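Local coordinates for protein tryptophane-5-halogenase (Microbispora sp. ATCC PTA-5024, PDB 5UAO) that probably uses reduced FAD to chlorinate a tryptophan of a lanthipeptide at carbon 5 during biosynthesis of the antibiotic NAI-107, at residues 277-286 and 311-319; 250-258 and 415-424. One frame throughout, in Å; residues are numbered along the deposited sequence.

Contact 1: residues 277-286 and 311-319; sequences TTMNAGWCWT and AEMARRFPG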
loop_
_atom_site.group_PDB
_atom_site.type_symbol
_atom_site.label_atom_id
_atom_site.label_comp_id
_atom_site.label_asym_id
_atom_site.label_seq_id
_atom_site.Cartn_x
_atom_site.Cartn_y
_atom_site.Cartn_z
ATOM N N THR A 277 13.394 11.355 -26.420
ATOM C CA THR A 277 13.927 12.624 -26.921
ATOM C C THR A 277 12.795 13.631 -27.084
ATOM O O THR A 277 11.829 13.355 -27.814
ATOM C CB THR A 277 14.606 12.354 -28.301
ATOM O OG1 THR A 277 15.716 11.442 -28.143
ATOM C CG2 THR A 277 15.131 13.548 -28.937
ATOM N N THR A 278 12.959 14.809 -26.531
ATOM C CA THR A 278 11.921 15.844 -26.636
ATOM C C THR A 278 11.891 16.334 -28.105
ATOM O O THR A 278 12.947 16.518 -28.702
ATOM C CB THR A 278 12.228 16.990 -25.725
ATOM O OG1 THR A 278 12.258 16.573 -24.355
ATOM C CG2 THR A 278 11.135 18.101 -25.780
ATOM N N MET A 279 10.677 16.530 -28.647
ATOM C CA MET A 279 10.429 16.901 -30.007
ATOM C C MET A 279 9.484 18.126 -29.938
ATOM O O MET A 279 9.078 18.546 -28.848
ATOM C CB MET A 279 9.747 15.760 -30.780
ATOM C CG MET A 279 10.540 14.430 -30.880
ATOM S SD MET A 279 11.985 14.645 -31.941
ATOM C CE MET A 279 11.228 14.358 -33.522
ATOM N N ASN A 280 9.216 18.733 -31.075
ATOM C CA ASN A 280 8.487 20.023 -31.052
ATOM C C ASN A 280 7.051 19.899 -30.559
ATOM O O ASN A 280 6.508 20.824 -29.946
ATOM C CB ASN A 280 8.511 20.673 -32.443
ATOM C CG ASN A 280 9.920 21.156 -32.854
ATOM O OD1 ASN A 280 10.740 21.438 -32.016
ATOM N ND2 ASN A 280 10.157 21.280 -34.166
ATOM N N ALA A 281 6.433 18.770 -30.864
ATOM C CA ALA A 281 5.026 18.532 -30.499
ATOM C C ALA A 281 4.839 17.183 -29.799
ATOM O O ALA A 281 3.776 16.538 -29.957
ATOM C CB ALA A 281 4.220 18.575 -31.768
ATOM N N GLY A 282 5.808 16.777 -28.957
ATOM C CA GLY A 282 5.770 15.470 -28.297
ATOM C C GLY A 282 7.176 14.964 -28.081
ATOM O O GLY A 282 8.051 15.754 -27.688
ATOM N N TRP A 283 7.398 13.678 -28.350
ATOM C CA TRP A 283 8.720 13.116 -28.066
ATOM C C TRP A 283 8.911 11.871 -28.909
ATOM O O TRP A 283 7.932 11.267 -29.383
ATOM C CB TRP A 283 8.837 12.793 -26.529
ATOM C CG TRP A 283 7.883 11.684 -26.070
ATOM C CD1 TRP A 283 6.563 11.812 -25.785
ATOM C CD2 TRP A 283 8.162 10.272 -25.981
ATOM N NE1 TRP A 283 6.007 10.584 -25.489
ATOM C CE2 TRP A 283 6.975 9.629 -25.585
ATOM C CE3 TRP A 283 9.350 9.498 -26.098
ATOM C CZ2 TRP A 283 6.903 8.248 -25.369
ATOM C CZ3 TRP A 283 9.283 8.141 -25.865
ATOM C CH2 TRP A 283 8.072 7.525 -25.492
ATOM N N CYS A 284 10.168 11.397 -28.996
ATOM C CA CYS A 284 10.480 10.301 -29.862
ATOM C C CYS A 284 11.264 9.226 -29.108
ATOM O O CYS A 284 12.196 9.538 -28.403
ATOM C CB CYS A 284 11.268 10.796 -31.112
ATOM S SG CYS A 284 11.519 9.535 -32.381
ATOM N N TRP A 285 10.842 7.986 -29.220
ATOM C CA TRP A 285 11.591 6.846 -28.615
ATOM C C TRP A 285 12.606 6.337 -29.575
ATOM O O TRP A 285 12.395 6.409 -30.800
ATOM C CB TRP A 285 10.667 5.708 -28.188
ATOM C CG TRP A 285 10.102 4.787 -29.255
ATOM C CD1 TRP A 285 10.760 3.801 -29.938
ATOM C CD2 TRP A 285 8.746 4.710 -29.676
ATOM N NE1 TRP A 285 9.889 3.141 -30.785
ATOM C CE2 TRP A 285 8.636 3.660 -30.592
ATOM C CE3 TRP A 285 7.621 5.427 -29.362
ATOM C CZ2 TRP A 285 7.424 3.320 -31.204
ATOM C CZ3 TRP A 285 6.398 5.063 -29.955
ATOM C CH2 TRP A 285 6.323 4.085 -30.883
ATOM N N THR A 286 13.659 5.745 -29.003
ATOM C CA THR A 286 14.649 4.978 -29.732
ATOM C C THR A 286 14.873 3.684 -28.961
ATOM O O THR A 286 15.384 3.714 -27.818
ATOM C CB THR A 286 16.001 5.714 -29.857
ATOM O OG1 THR A 286 15.860 6.961 -30.547
ATOM C CG2 THR A 286 16.987 4.865 -30.683
ATOM N N ALA A 311 8.280 14.659 -41.128
ATOM C CA ALA A 311 9.350 15.528 -41.632
ATOM C C ALA A 311 10.309 15.986 -40.529
ATOM O O ALA A 311 11.530 16.069 -40.747
ATOM C CB ALA A 311 8.794 16.764 -42.380
ATOM N N GLU A 312 9.741 16.311 -39.353
ATOM C CA GLU A 312 10.526 16.679 -38.185
ATOM C C GLU A 312 11.406 15.481 -37.749
ATOM O O GLU A 312 12.570 15.619 -37.425
ATOM C CB GLU A 312 9.644 17.125 -37.063
ATOM C CG GLU A 312 10.411 17.755 -35.934
ATOM C CD GLU A 312 9.613 17.856 -34.668
ATOM O OE1 GLU A 312 8.371 18.054 -34.765
ATOM O OE2 GLU A 312 10.236 17.865 -33.565
ATOM N N MET A 313 10.814 14.324 -37.703
ATOM C CA MET A 313 11.528 13.136 -37.271
ATOM C C MET A 313 12.756 12.875 -38.177
ATOM O O MET A 313 13.826 12.504 -37.696
ATOM C CB MET A 313 10.532 11.964 -37.319
ATOM C CG MET A 313 11.063 10.659 -36.819
ATOM S SD MET A 313 9.721 9.428 -36.802
ATOM C CE MET A 313 10.518 8.123 -35.957
ATOM N N ALA A 314 12.570 13.025 -39.480
ATOM C CA ALA A 314 13.675 12.907 -40.427
ATOM C C ALA A 314 14.696 14.041 -40.297
ATOM O O ALA A 314 15.888 13.820 -40.484
ATOM C CB ALA A 314 13.172 12.747 -41.860
ATOM N N ARG A 315 14.285 15.246 -39.905
ATOM C CA ARG A 315 15.292 16.222 -39.569
ATOM C C ARG A 315 16.112 15.830 -38.365
ATOM O O ARG A 315 17.343 16.029 -38.356
ATOM C CB ARG A 315 14.698 17.634 -39.363
ATOM C CG ARG A 315 14.244 18.285 -40.688
ATOM C CD ARG A 315 13.861 19.779 -40.519
ATOM N NE ARG A 315 12.761 19.994 -39.556
ATOM C CZ ARG A 315 11.454 19.875 -39.858
ATOM N NH1 ARG A 315 11.079 19.566 -41.071
ATOM N NH2 ARG A 315 10.512 20.106 -38.948
ATOM N N ARG A 316 15.436 15.347 -37.307
ATOM C CA ARG A 316 16.100 15.110 -36.058
ATOM C C ARG A 316 16.968 13.806 -36.116
ATOM O O ARG A 316 17.966 13.702 -35.415
ATOM C CB ARG A 316 15.071 15.048 -34.913
ATOM C CG ARG A 316 15.676 14.789 -33.561
ATOM C CD ARG A 316 16.538 15.950 -33.051
ATOM N NE ARG A 316 17.131 15.621 -31.754
ATOM C CZ ARG A 316 18.083 14.689 -31.550
ATOM N NH1 ARG A 316 18.584 13.943 -32.545
ATOM N NH2 ARG A 316 18.564 14.486 -30.322
ATOM N N PHE A 317 16.534 12.851 -36.924
ATOM C CA PHE A 317 17.113 11.496 -37.010
ATOM C C PHE A 317 17.317 11.155 -38.500
ATOM O O PHE A 317 16.667 10.260 -39.061
ATOM C CB PHE A 317 16.208 10.470 -36.372
ATOM C CG PHE A 317 15.953 10.702 -34.916
ATOM C CD1 PHE A 317 16.896 10.362 -33.955
ATOM C CD2 PHE A 317 14.771 11.315 -34.486
ATOM C CE1 PHE A 317 16.676 10.572 -32.580
ATOM C CE2 PHE A 317 14.534 11.494 -33.093
ATOM C CZ PHE A 317 15.491 11.125 -32.159
ATOM N N PRO A 318 18.273 11.827 -39.131
ATOM C CA PRO A 318 18.436 11.698 -40.589
ATOM C C PRO A 318 18.711 10.282 -40.985
ATOM O O PRO A 318 19.503 9.593 -40.347
ATOM C CB PRO A 318 19.667 12.570 -40.871
ATOM C CG PRO A 318 19.654 13.583 -39.791
ATOM C CD PRO A 318 19.277 12.766 -38.570
ATOM N N GLY A 319 17.991 9.838 -41.983
ATOM C CA GLY A 319 18.065 8.464 -42.479
ATOM C C GLY A 319 16.937 7.594 -42.034
ATOM O O GLY A 319 16.854 6.452 -42.438
HETATM O O HOH W 1 7.891 20.397 -35.963
#

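Contact 2: residues 250-258 and 415-424; sequences YASSLFTDA and FWKEARAETD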
loop_
_atom_site.group_PDB
_atom_site.type_symbol
_atom_site.label_atom_id
_atom_site.label_comp_id
_atom_site.label_asym_id
_atom_site.label_seq_id
_atom_site.Cartn_x
_atom_site.Cartn_y
_atom_site.Cartn_z
ATOM N N TYR A 250 -7.694 10.192 -19.829
ATOM C CA TYR A 250 -6.618 10.845 -19.158
ATOM C C TYR A 250 -6.099 12.109 -19.902
ATOM O O TYR A 250 -4.957 12.619 -19.649
ATOM C CB TYR A 250 -5.459 9.826 -19.073
ATOM C CG TYR A 250 -5.631 8.649 -18.140
ATOM C CD1 TYR A 250 -6.604 8.610 -17.121
ATOM C CD2 TYR A 250 -4.758 7.557 -18.251
ATOM C CE1 TYR A 250 -6.685 7.534 -16.234
ATOM C CE2 TYR A 250 -4.826 6.520 -17.390
ATOM C CZ TYR A 250 -5.794 6.480 -16.383
ATOM O OH TYR A 250 -5.795 5.396 -15.521
ATOM N N ALA A 251 -6.949 12.651 -20.758
ATOM C CA ALA A 251 -6.566 13.684 -21.678
ATOM C C ALA A 251 -6.230 15.011 -21.029
ATOM O O ALA A 251 -5.521 15.782 -21.602
ATOM C CB ALA A 251 -7.650 13.908 -22.701
ATOM N N SER A 252 -6.779 15.302 -19.871
ATOM C CA SER A 252 -6.355 16.501 -19.155
ATOM C C SER A 252 -4.847 16.434 -18.814
ATOM O O SER A 252 -4.193 17.453 -18.618
ATOM C CB SER A 252 -7.182 16.691 -17.912
ATOM O OG SER A 252 -6.950 15.748 -16.878
ATOM N N SER A 253 -4.293 15.234 -18.721
ATOM C CA SER A 253 -2.856 15.110 -18.383
ATOM C C SER A 253 -1.986 14.681 -19.551
ATOM O O SER A 253 -0.812 15.027 -19.611
ATOM C CB SER A 253 -2.669 14.077 -17.328
ATOM O OG SER A 253 -3.244 14.465 -16.094
ATOM N N LEU A 254 -2.537 13.865 -20.435
ATOM C CA LEU A 254 -1.756 13.193 -21.442
ATOM C C LEU A 254 -2.441 13.553 -22.779
ATOM O O LEU A 254 -3.548 13.107 -23.071
ATOM C CB LEU A 254 -1.700 11.689 -21.103
ATOM C CG LEU A 254 -1.090 11.358 -19.717
ATOM C CD1 LEU A 254 -1.114 9.871 -19.433
ATOM C CD2 LEU A 254 0.382 11.759 -19.737
ATOM N N PHE A 255 -1.807 14.455 -23.520
ATOM C CA PHE A 255 -2.400 15.100 -24.695
ATOM C C PHE A 255 -2.008 14.451 -26.044
ATOM O O PHE A 255 -2.501 14.874 -27.086
ATOM C CB PHE A 255 -1.790 16.510 -24.870
ATOM C CG PHE A 255 -1.918 17.429 -23.740
ATOM C CD1 PHE A 255 -2.914 17.311 -22.786
ATOM C CD2 PHE A 255 -1.080 18.534 -23.695
ATOM C CE1 PHE A 255 -3.056 18.270 -21.777
ATOM C CE2 PHE A 255 -1.207 19.495 -22.689
ATOM C CZ PHE A 255 -2.186 19.357 -21.724
ATOM N N THR A 256 -0.988 13.586 -26.079
ATOM C CA THR A 256 -0.594 12.997 -27.362
ATOM C C THR A 256 -1.565 11.905 -27.816
ATOM O O THR A 256 -2.162 11.267 -26.982
ATOM C CB THR A 256 0.816 12.403 -27.271
ATOM O OG1 THR A 256 0.873 11.453 -26.220
ATOM C CG2 THR A 256 1.822 13.503 -26.994
ATOM N N ASP A 257 -1.673 11.650 -29.114
ATOM C CA ASP A 257 -2.624 10.685 -29.609
ATOM C C ASP A 257 -2.215 9.955 -30.863
ATOM O O ASP A 257 -3.047 9.244 -31.458
ATOM C CB ASP A 257 -3.957 11.406 -29.907
ATOM C CG ASP A 257 -3.792 12.576 -30.867
ATOM O OD1 ASP A 257 -2.663 12.987 -31.248
ATOM O OD2 ASP A 257 -4.823 13.085 -31.295
ATOM N N ALA A 258 -0.972 10.146 -31.315
ATOM C CA ALA A 258 -0.492 9.545 -32.547
ATOM C C ALA A 258 0.992 9.318 -32.457
ATOM O O ALA A 258 1.671 10.000 -31.694
ATOM C CB ALA A 258 -0.831 10.441 -33.765
ATOM N N PHE A 415 3.305 23.621 -28.399
ATOM C CA PHE A 415 3.008 22.364 -27.648
ATOM C C PHE A 415 3.622 22.374 -26.251
ATOM O O PHE A 415 2.917 22.062 -25.271
ATOM C CB PHE A 415 3.410 21.107 -28.403
ATOM C CG PHE A 415 3.210 19.866 -27.603
ATOM C CD1 PHE A 415 1.981 19.242 -27.588
ATOM C CD2 PHE A 415 4.211 19.363 -26.790
ATOM C CE1 PHE A 415 1.767 18.125 -26.793
ATOM C CE2 PHE A 415 4.023 18.197 -26.044
ATOM C CZ PHE A 415 2.784 17.584 -26.040
ATOM N N TRP A 416 4.891 22.768 -26.096
ATOM C CA TRP A 416 5.562 22.634 -24.846
ATOM C C TRP A 416 5.216 23.734 -23.881
ATOM O O TRP A 416 5.092 23.507 -22.675
ATOM C CB TRP A 416 7.077 22.435 -24.996
ATOM C CG TRP A 416 7.398 20.944 -25.336
ATOM C CD1 TRP A 416 7.798 20.459 -26.515
ATOM C CD2 TRP A 416 7.236 19.800 -24.466
ATOM N NE1 TRP A 416 7.911 19.096 -26.469
ATOM C CE2 TRP A 416 7.551 18.666 -25.217
ATOM C CE3 TRP A 416 6.817 19.632 -23.144
ATOM C CZ2 TRP A 416 7.453 17.367 -24.697
ATOM C CZ3 TRP A 416 6.739 18.336 -22.604
ATOM C CH2 TRP A 416 7.074 17.220 -23.405
ATOM N N LYS A 417 4.966 24.914 -24.396
ATOM C CA LYS A 417 4.366 25.946 -23.562
ATOM C C LYS A 417 3.015 25.514 -22.983
ATOM O O LYS A 417 2.759 25.664 -21.763
ATOM C CB LYS A 417 4.231 27.248 -24.372
ATOM C CG LYS A 417 5.585 27.908 -24.670
ATOM C CD LYS A 417 5.413 29.193 -25.496
ATOM C CE LYS A 417 6.533 30.208 -25.244
ATOM N NZ LYS A 417 7.910 29.594 -25.256
ATOM N N GLU A 418 2.163 24.953 -23.827
ATOM C CA GLU A 418 0.860 24.460 -23.379
ATOM C C GLU A 418 1.010 23.339 -22.356
ATOM O O GLU A 418 0.325 23.332 -21.359
ATOM C CB GLU A 418 0.064 23.945 -24.553
ATOM C CG GLU A 418 -1.297 23.346 -24.241
ATOM C CD GLU A 418 -2.376 24.407 -24.034
ATOM O OE1 GLU A 418 -2.012 25.586 -23.844
ATOM O OE2 GLU A 418 -3.584 24.050 -24.067
ATOM N N ALA A 419 1.901 22.379 -22.600
ATOM C CA ALA A 419 2.140 21.388 -21.636
ATOM C C ALA A 419 2.598 21.921 -20.298
ATOM O O ALA A 419 2.161 21.444 -19.262
ATOM C CB ALA A 419 3.101 20.302 -22.155
ATOM N N ARG A 420 3.489 22.885 -20.270
ATOM C CA ARG A 420 4.018 23.347 -19.015
ATOM C C ARG A 420 2.995 24.191 -18.228
ATOM O O ARG A 420 3.048 24.250 -16.989
ATOM C CB ARG A 420 5.295 24.176 -19.242
ATOM C CG ARG A 420 6.516 23.356 -19.658
ATOM C CD ARG A 420 7.787 24.234 -19.495
ATOM N NE ARG A 420 7.873 25.207 -20.561
ATOM C CZ ARG A 420 8.379 25.006 -21.775
ATOM N NH1 ARG A 420 8.999 23.861 -22.119
ATOM N NH2 ARG A 420 8.311 25.995 -22.651
ATOM N N ALA A 421 2.075 24.793 -18.964
ATOM C CA ALA A 421 1.054 25.647 -18.367
ATOM C C ALA A 421 -0.200 24.888 -17.990
ATOM O O ALA A 421 -0.808 25.214 -16.994
ATOM C CB ALA A 421 0.705 26.775 -19.330
ATOM N N GLU A 422 -0.600 23.857 -18.752
ATOM C CA GLU A 422 -1.939 23.246 -18.560
ATOM C C GLU A 422 -2.041 21.723 -18.193
ATOM O O GLU A 422 -3.141 21.211 -17.949
ATOM C CB GLU A 422 -2.785 23.537 -19.787
ATOM C CG GLU A 422 -2.837 25.002 -20.283
ATOM C CD GLU A 422 -3.471 26.006 -19.297
ATOM O OE1 GLU A 422 -4.092 25.562 -18.313
ATOM O OE2 GLU A 422 -3.342 27.258 -19.494
ATOM N N THR A 423 -0.925 20.988 -18.192
ATOM C CA THR A 423 -0.942 19.576 -17.819
ATOM C C THR A 423 -1.529 19.416 -16.422
ATOM O O THR A 423 -1.000 19.963 -15.428
ATOM C CB THR A 423 0.487 18.987 -17.905
ATOM O OG1 THR A 423 0.963 19.151 -19.252
ATOM C CG2 THR A 423 0.497 17.475 -17.446
ATOM N N ASP A 424 -2.591 18.612 -16.330
ATOM C CA ASP A 424 -3.235 18.324 -15.056
ATOM C C ASP A 424 -2.314 17.392 -14.271
ATOM O O ASP A 424 -2.033 16.282 -14.731
ATOM C CB ASP A 424 -4.580 17.632 -15.350
ATOM C CG ASP A 424 -5.384 17.278 -14.127
ATOM O OD1 ASP A 424 -4.966 17.478 -12.977
ATOM O OD2 ASP A 424 -6.507 16.747 -14.388
HETATM O O HOH W 2 -5.418 20.034 -18.881
HETATM O O HOH W 3 0.254 17.201 -21.136
#

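Contact 1: residues 277-286 and 311-319
Asn280 lays its side-chain amide over the carboxylate of Glu312. The two planes are 26° apart and stacked, with Asn280 CG 3.4 Å from Glu312 OE2. Glu312 OE2 also takes the backbone N-H of Asn280 on its syn lone pair, 2.8 Å from Asn280 N and nearly straight (169°). A water bridges the two groups, accepting from Asn280 ND2 and donating to Glu312 OE1. Outside the segments, Tyr297 also bonds OE1. Glu312 reaches the turn because its CG is anti to the backbone N (chi1 -169°) and its chain runs on extended. Met279 runs alongside the Glu312 chain the other way; its kinked chain brings CE to 4.0 Å from Met313 CA. Further along the hairpin, Cys284 SG approaches the Phe317 ring obliquely, 3.7 Å from Phe317 CE2, a sulfur-aromatic contact. Thr277 OG1 lies at the edge of that ring, near its plane. Thr277 CG2 packs 3.8 Å from Arg316 NH2, while Glu108 bonds Thr277 OG1 and forms a salt bridge with Arg316. Helix 306-316 thus packs on a beta-hairpin of the mixed sheet. The Asn280 N-H on OE2 and the water on OE1 would probably favour the ionised form of this buried carboxylate.

Contact 2: residues 250-258 and 415-424
The Phe255 ring has a water over the centre of one face, and this water donates to Ser253 O and Thr423 OG1. At the ring edge, near its plane, lie Phe415 CE1, 4.2 Å from Phe255 CD2, and the carbonyl carbon of Glu422. Ala251 O of its own loop is also at the edge. Ala419 CA and Glu418 CG approach the ring obliquely, Ala419 CA at 4.0 Å from Phe255 CE2. Phe415 in turn meets Thr256 CG2 obliquely. Beyond this apolar patch the helix ends. Thr423, the first residue to leave helical geometry, turns OG1 back to Ala419 O at 2.6 Å, in the carbonyl plane and on a lone pair. The irregular loop between strands 247-249 and 258-264 packs along the last two turns of helix 414-422 and is hydrogen-bonded to the chain as it leaves the helix. There Asp424 N donates to Ser252 O at 3.0 Å, from above the carbonyl plane. Ser252 OG donates to Asp424 OD2 on the anti side, at 2.7 Å. Ser426 bonds the other carboxylate oxygen, OD1. Ser253 OG donates to Asp424 O at 2.6 Å, tilted 24° from the carbonyl plane, and is also bonded by Arg398 of helix 383-406. A second water donates to both Ser252 O and Glu422 O.

In the fold
From the N terminus, the loop 250-258 comes first and leads into strand 258-264. The chain then forms the hairpin 277-286 and reaches helix 306-316, where contact 1 closes a short loop of 24 intervening residues. Only after helix 383-406 does the chain come to 415-424, and contact 2 closes the long loop that holds all of contact 1. Their centres lie about 18 Å apart. The two contacts meet directly: Trp416 NE1 probably hydrogen-bonds to Met279 O (2.7 Å), and Phe415 packs on the turn at Asn280. Helix 306-316, the hairpin of the mixed sheet, helix 414-422 and loop 250-258 are thus joined in series, with Trp285 of the hairpin touching FAD.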